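Local structure of alpha-glucosidase (Pseudoalteromonas sp. K8, 5HQA) at residues A188-V196 and H410-E418. The protein hydrolyses alpha-glucosides as a family 97 glycoside hydrolase, with calcium bound near its sugar pocket and activity stimulated by chloride. Numbering follows the deposited sequence.
Sequences ALVDYAAMV and HDGQFMVNE
Asp191 OD1 accepts from two amides of the helix starting at Gln413, one near the edge of the carboxylate and one from above the opposite face. Asn417 ND2 donates to Asp191 OD1 at 3.1 Å, on the anti side and only slightly out of the carboxylate plane; the N-H points almost straight at the oxygen (165°), in the amide's own plane. Gln413 NE2 reaches the same Asp191 OD1 at 3.0 Å from above the opposite face, over a more bent path. Its extended chain, CG anti to the backbone N (chi1 176°), runs alongside Asp191 to put the amide there. At the other end of that amide, Gln413 OE1 accepts from Trp212 and the Lys219 backbone, which fixes its flip, while Asp191 OD2 pairs with Lys220. A leucine in place of Asp191 would probably leave both amide nitrogens without this shared acceptor and Lys220 without this counter-charge. A water bridges Asp191 N and Asn417 OD1, closing a second link beside the carboxylate.

Between these two amides in the chain, Val416 points toward the loop: its CG2 lies 3.9 Å from Leu189 CD2 and 3.4 Å from Tyr192 O. That carbonyl is buried without a conventional partner; a CA-H...O contact from Gln413 CA, 3.4 Å from Tyr192 O, probably offsets this only weakly. Just before the N-cap Gly412, Asp411 O accepts from Ala194 N at 2.9 Å, and the Ala194 and Asp411 CB atoms touch. Asp411 OD2 is held by Thr210.

The contact thus joins the N-terminal region to the catalytic barrel: the loop between strands 181-187 and 195-199, backed by strands 204-209, 218-221 and 224-234, receives the first turn of helix 413-428, which leads into barrel strand 432-435 and calcium ligand Glu437.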
ATOM      1  N   ALA A 188      -8.604  -0.875  -9.171  1.00 10.30           N
ATOM      2  CA  ALA A 188     -10.005  -1.249  -8.964  1.00 12.17           C
ATOM      3  C   ALA A 188     -10.192  -2.762  -9.088  1.00 11.64           C
ATOM      4  O   ALA A 188     -10.991  -3.262  -9.886  1.00 12.40           O
ATOM      5  CB  ALA A 188     -10.937  -0.492  -9.929  1.00 11.07           C
ATOM      6  N   LEU A 189      -9.449  -3.496  -8.261  1.00 11.73           N
ATOM      7  CA  LEU A 189      -9.526  -4.959  -8.265  1.00 11.64           C
ATOM      8  C   LEU A 189     -10.772  -5.367  -7.489  1.00 11.97           C
ATOM      9  O   LEU A 189     -10.757  -5.436  -6.256  1.00 11.47           O
ATOM     10  CB  LEU A 189      -8.259  -5.564  -7.672  1.00 10.12           C
ATOM     11  CG  LEU A 189      -8.231  -7.080  -7.488  1.00 10.26           C
ATOM     12  CD1 LEU A 189      -8.507  -7.824  -8.799  1.00 10.66           C
ATOM     13  CD2 LEU A 189      -6.876  -7.491  -6.906  1.00  9.79           C
ATOM     14  N   VAL A 190     -11.861  -5.613  -8.222  1.00 11.23           N
ATOM     15  CA  VAL A 190     -13.185  -5.875  -7.668  1.00 12.18           C
ATOM     16  C   VAL A 190     -13.754  -7.114  -8.345  1.00 14.58           C
ATOM     17  O   VAL A 190     -13.811  -7.170  -9.579  1.00 15.03           O
ATOM     18  CB  VAL A 190     -14.141  -4.686  -7.884  1.00 13.70           C
ATOM     19  CG1 VAL A 190     -15.531  -5.014  -7.340  1.00 14.57           C
ATOM     20  CG2 VAL A 190     -13.585  -3.429  -7.236  1.00 14.52           C
ATOM     21  N   ASP A 191     -14.182  -8.094  -7.546  1.00 12.94           N
ATOM     22  CA  ASP A 191     -14.811  -9.322  -8.053  1.00 13.18           C
ATOM     23  C   ASP A 191     -13.975  -9.976  -9.157  1.00 13.93           C
ATOM     24  O   ASP A 191     -14.481 -10.359 -10.215  1.00 13.86           O
ATOM     25  CB  ASP A 191     -16.234  -9.052  -8.552  1.00 12.98           C
ATOM     26  CG  ASP A 191     -16.981 -10.335  -8.879  1.00 19.68           C
ATOM     27  OD1 ASP A 191     -16.750 -11.337  -8.165  1.00 17.56           O
ATOM     28  OD2 ASP A 191     -17.772 -10.357  -9.855  1.00 17.80           O
ATOM     29  N   TYR A 192     -12.680 -10.114  -8.897  1.00 12.70           N
ATOM     30  CA  TYR A 192     -11.762 -10.646  -9.889  1.00 12.38           C
ATOM     31  C   TYR A 192     -10.538 -11.146  -9.140  1.00 12.44           C
ATOM     32  O   TYR A 192     -10.345 -10.837  -7.961  1.00 11.48           O
ATOM     33  CB  TYR A 192     -11.400  -9.570 -10.914  1.00 10.91           C
ATOM     34  CG  TYR A 192     -10.951 -10.047 -12.285  1.00 12.16           C
ATOM     35  CD1 TYR A 192     -11.883 -10.324 -13.291  1.00 11.97           C
ATOM     36  CD2 TYR A 192      -9.591 -10.159 -12.595  1.00 12.44           C
ATOM     37  CE1 TYR A 192     -11.471 -10.728 -14.558  1.00 11.61           C
ATOM     38  CE2 TYR A 192      -9.169 -10.557 -13.865  1.00 12.21           C
ATOM     39  CZ  TYR A 192     -10.117 -10.841 -14.836  1.00 11.57           C
ATOM     40  OH  TYR A 192      -9.702 -11.227 -16.088  1.00 12.34           O
ATOM     41  N   ALA A 193      -9.728 -11.942  -9.828  1.00 11.09           N
ATOM     42  CA  ALA A 193      -8.506 -12.487  -9.248  1.00 12.09           C
ATOM     43  C   ALA A 193      -7.349 -11.520  -9.466  1.00 12.74           C
ATOM     44  O   ALA A 193      -7.242 -10.898 -10.526  1.00 11.97           O
ATOM     45  CB  ALA A 193      -8.176 -13.844  -9.877  1.00 10.72           C
ATOM     46  N   ALA A 194      -6.472 -11.403  -8.467  1.00 10.61           N
ATOM     47  CA  ALA A 194      -5.313 -10.531  -8.619  1.00  9.82           C
ATOM     48  C   ALA A 194      -4.409 -11.026  -9.739  1.00 12.71           C
ATOM     49  O   ALA A 194      -4.295 -12.227  -9.996  1.00 12.51           O
ATOM     50  CB  ALA A 194      -4.502 -10.447  -7.323  1.00  8.87           C
ATOM     51  N   MET A 195      -3.749 -10.078 -10.397  1.00 10.13           N
ATOM     52  CA  MET A 195      -2.785 -10.372 -11.447  1.00  9.69           C
ATOM     53  C   MET A 195      -1.385 -10.473 -10.849  1.00 14.30           C
ATOM     54  O   MET A 195      -0.917  -9.555 -10.169  1.00 13.69           O
ATOM     55  CB  MET A 195      -2.832  -9.286 -12.520  1.00 11.31           C
ATOM     56  CG  MET A 195      -1.842  -9.479 -13.651  1.00 14.19           C
ATOM     57  SD  MET A 195      -1.999  -8.133 -14.863  1.00 16.94           S
ATOM     58  CE  MET A 195      -1.348  -6.721 -13.946  1.00 16.10           C
ATOM     59  N   VAL A 196      -0.733 -11.593 -11.100  1.00 10.31           N
ATOM     60  CA  VAL A 196       0.695 -11.787 -10.917  1.00  9.83           C
ATOM     61  C   VAL A 196       1.319 -11.740 -12.308  1.00 12.39           C
ATOM     62  O   VAL A 196       0.638 -12.013 -13.300  1.00 13.00           O
ATOM     63  CB  VAL A 196       0.891 -13.145 -10.204  1.00 13.66           C
ATOM     64  CG1 VAL A 196       2.189 -13.804 -10.553  1.00 12.35           C
ATOM     65  CG2 VAL A 196       0.658 -12.988  -8.692  1.00 11.05           C
ATOM     66  N   HIS A 410      -4.633 -15.524  -0.610  1.00  9.90           N
ATOM     67  CA  HIS A 410      -5.024 -14.190  -0.155  1.00  9.11           C
ATOM     68  C   HIS A 410      -5.436 -13.290  -1.306  1.00 10.79           C
ATOM     69  O   HIS A 410      -6.166 -12.325  -1.082  1.00 12.45           O
ATOM     70  CB  HIS A 410      -3.881 -13.497   0.592  1.00  9.80           C
ATOM     71  CG  HIS A 410      -3.577 -14.084   1.936  1.00 12.82           C
ATOM     72  ND1 HIS A 410      -2.975 -15.314   2.094  1.00 11.79           N
ATOM     73  CD2 HIS A 410      -3.769 -13.592   3.186  1.00 12.05           C
ATOM     74  CE1 HIS A 410      -2.824 -15.562   3.385  1.00 13.06           C
ATOM     75  NE2 HIS A 410      -3.296 -14.532   4.069  1.00 11.11           N
ATOM     76  N   ASP A 411      -4.966 -13.560  -2.526  1.00 10.35           N
ATOM     77  CA  ASP A 411      -5.199 -12.638  -3.634  1.00  9.71           C
ATOM     78  C   ASP A 411      -6.026 -13.260  -4.762  1.00 12.14           C
ATOM     79  O   ASP A 411      -6.040 -12.740  -5.884  1.00 11.81           O
ATOM     80  CB  ASP A 411      -3.868 -12.069  -4.153  1.00  9.70           C
ATOM     81  CG  ASP A 411      -2.854 -13.135  -4.566  1.00 14.27           C
ATOM     82  OD1 ASP A 411      -2.716 -14.172  -3.875  1.00 15.00           O
ATOM     83  OD2 ASP A 411      -2.146 -12.905  -5.581  1.00 14.83           O
ATOM     84  N   GLY A 412      -6.756 -14.346  -4.485  1.00  9.41           N
ATOM     85  CA  GLY A 412      -7.724 -14.838  -5.444  1.00  9.70           C
ATOM     86  C   GLY A 412      -9.040 -14.061  -5.391  1.00 11.97           C
ATOM     87  O   GLY A 412      -9.266 -13.217  -4.522  1.00 10.30           O
ATOM     88  N   GLN A 413      -9.919 -14.358  -6.357  1.00 10.77           N
ATOM     89  CA  GLN A 413     -11.235 -13.717  -6.391  1.00 10.60           C
ATOM     90  C   GLN A 413     -11.994 -13.912  -5.078  1.00 13.46           C
ATOM     91  O   GLN A 413     -12.644 -12.981  -4.584  1.00 12.35           O
ATOM     92  CB  GLN A 413     -12.052 -14.264  -7.563  1.00 11.88           C
ATOM     93  CG  GLN A 413     -13.484 -13.740  -7.636  1.00 11.53           C
ATOM     94  CD  GLN A 413     -14.263 -14.380  -8.768  1.00 13.78           C
ATOM     95  OE1 GLN A 413     -13.989 -15.516  -9.159  1.00 14.56           O
ATOM     96  NE2 GLN A 413     -15.231 -13.651  -9.309  1.00 12.66           N
ATOM     97  N   PHE A 414     -11.927 -15.114  -4.498  1.00 12.85           N
ATOM     98  CA  PHE A 414     -12.639 -15.360  -3.246  1.00 11.09           C
ATOM     99  C   PHE A 414     -12.227 -14.359  -2.170  1.00 10.90           C
ATOM    100  O   PHE A 414     -13.078 -13.735  -1.526  1.00 12.29           O
ATOM    101  CB  PHE A 414     -12.394 -16.788  -2.748  1.00 11.16           C
ATOM    102  CG  PHE A 414     -12.891 -17.006  -1.349  1.00 16.26           C
ATOM    103  CD1 PHE A 414     -14.251 -17.194  -1.106  1.00 14.87           C
ATOM    104  CD2 PHE A 414     -12.015 -16.957  -0.266  1.00 18.08           C
ATOM    105  CE1 PHE A 414     -14.723 -17.357   0.193  1.00 16.79           C
ATOM    106  CE2 PHE A 414     -12.485 -17.117   1.038  1.00 15.88           C
ATOM    107  CZ  PHE A 414     -13.837 -17.317   1.262  1.00 15.56           C
ATOM    108  N   MET A 415     -10.917 -14.208  -1.945  1.00 13.28           N
ATOM    109  CA  MET A 415     -10.467 -13.313  -0.881  1.00 11.65           C
ATOM    110  C   MET A 415     -10.643 -11.851  -1.267  1.00 11.49           C
ATOM    111  O   MET A 415     -10.944 -11.013  -0.404  1.00 11.54           O
ATOM    112  CB  MET A 415      -9.012 -13.602  -0.504  1.00 10.10           C
ATOM    113  CG  MET A 415      -8.887 -14.748   0.504  1.00 11.14           C
ATOM    114  SD  MET A 415      -9.819 -14.442   2.029  1.00 14.75           S
ATOM    115  CE  MET A 415      -9.027 -12.972   2.677  1.00 14.86           C
ATOM    116  N   VAL A 416     -10.449 -11.516  -2.549  1.00 10.55           N
ATOM    117  CA  VAL A 416     -10.729 -10.152  -3.000  1.00 11.54           C
ATOM    118  C   VAL A 416     -12.131  -9.743  -2.564  1.00 13.64           C
ATOM    119  O   VAL A 416     -12.337  -8.668  -1.988  1.00 14.55           O
ATOM    120  CB  VAL A 416     -10.545 -10.038  -4.526  1.00 10.21           C
ATOM    121  CG1 VAL A 416     -11.244  -8.780  -5.072  1.00 11.04           C
ATOM    122  CG2 VAL A 416      -9.058 -10.037  -4.882  1.00  9.79           C
ATOM    123  N   ASN A 417     -13.104 -10.631  -2.772  1.00 11.96           N
ATOM    124  CA  ASN A 417     -14.471 -10.343  -2.353  1.00 12.77           C
ATOM    125  C   ASN A 417     -14.622 -10.383  -0.836  1.00 13.43           C
ATOM    126  O   ASN A 417     -15.411  -9.612  -0.269  1.00 13.78           O
ATOM    127  CB  ASN A 417     -15.433 -11.334  -3.011  1.00 14.79           C
ATOM    128  CG  ASN A 417     -15.603 -11.071  -4.498  1.00 18.05           C
ATOM    129  OD1 ASN A 417     -15.349  -9.956  -4.963  1.00 19.47           O
ATOM    130  ND2 ASN A 417     -16.023 -12.091  -5.252  1.00 14.29           N
ATOM    131  N   GLU A 418     -13.877 -11.267  -0.169  1.00 13.75           N
ATOM    132  CA  GLU A 418     -13.944 -11.375   1.283  1.00 13.69           C
ATOM    133  C   GLU A 418     -13.446 -10.100   1.960  1.00 14.61           C
ATOM    134  O   GLU A 418     -14.057  -9.620   2.924  1.00 14.86           O
ATOM    135  CB  GLU A 418     -13.134 -12.595   1.729  1.00 14.48           C
ATOM    136  CG  GLU A 418     -13.447 -13.089   3.120  1.00 18.27           C
ATOM    137  CD  GLU A 418     -14.851 -13.669   3.260  1.00 23.34           C
ATOM    138  OE1 GLU A 418     -15.392 -14.246   2.287  1.00 22.48           O
ATOM    139  OE2 GLU A 418     -15.415 -13.533   4.364  1.00 25.18           O
TER
HETATM  140  O   HOH W   1     -14.550  -7.364  -4.696  1.00 15.06           O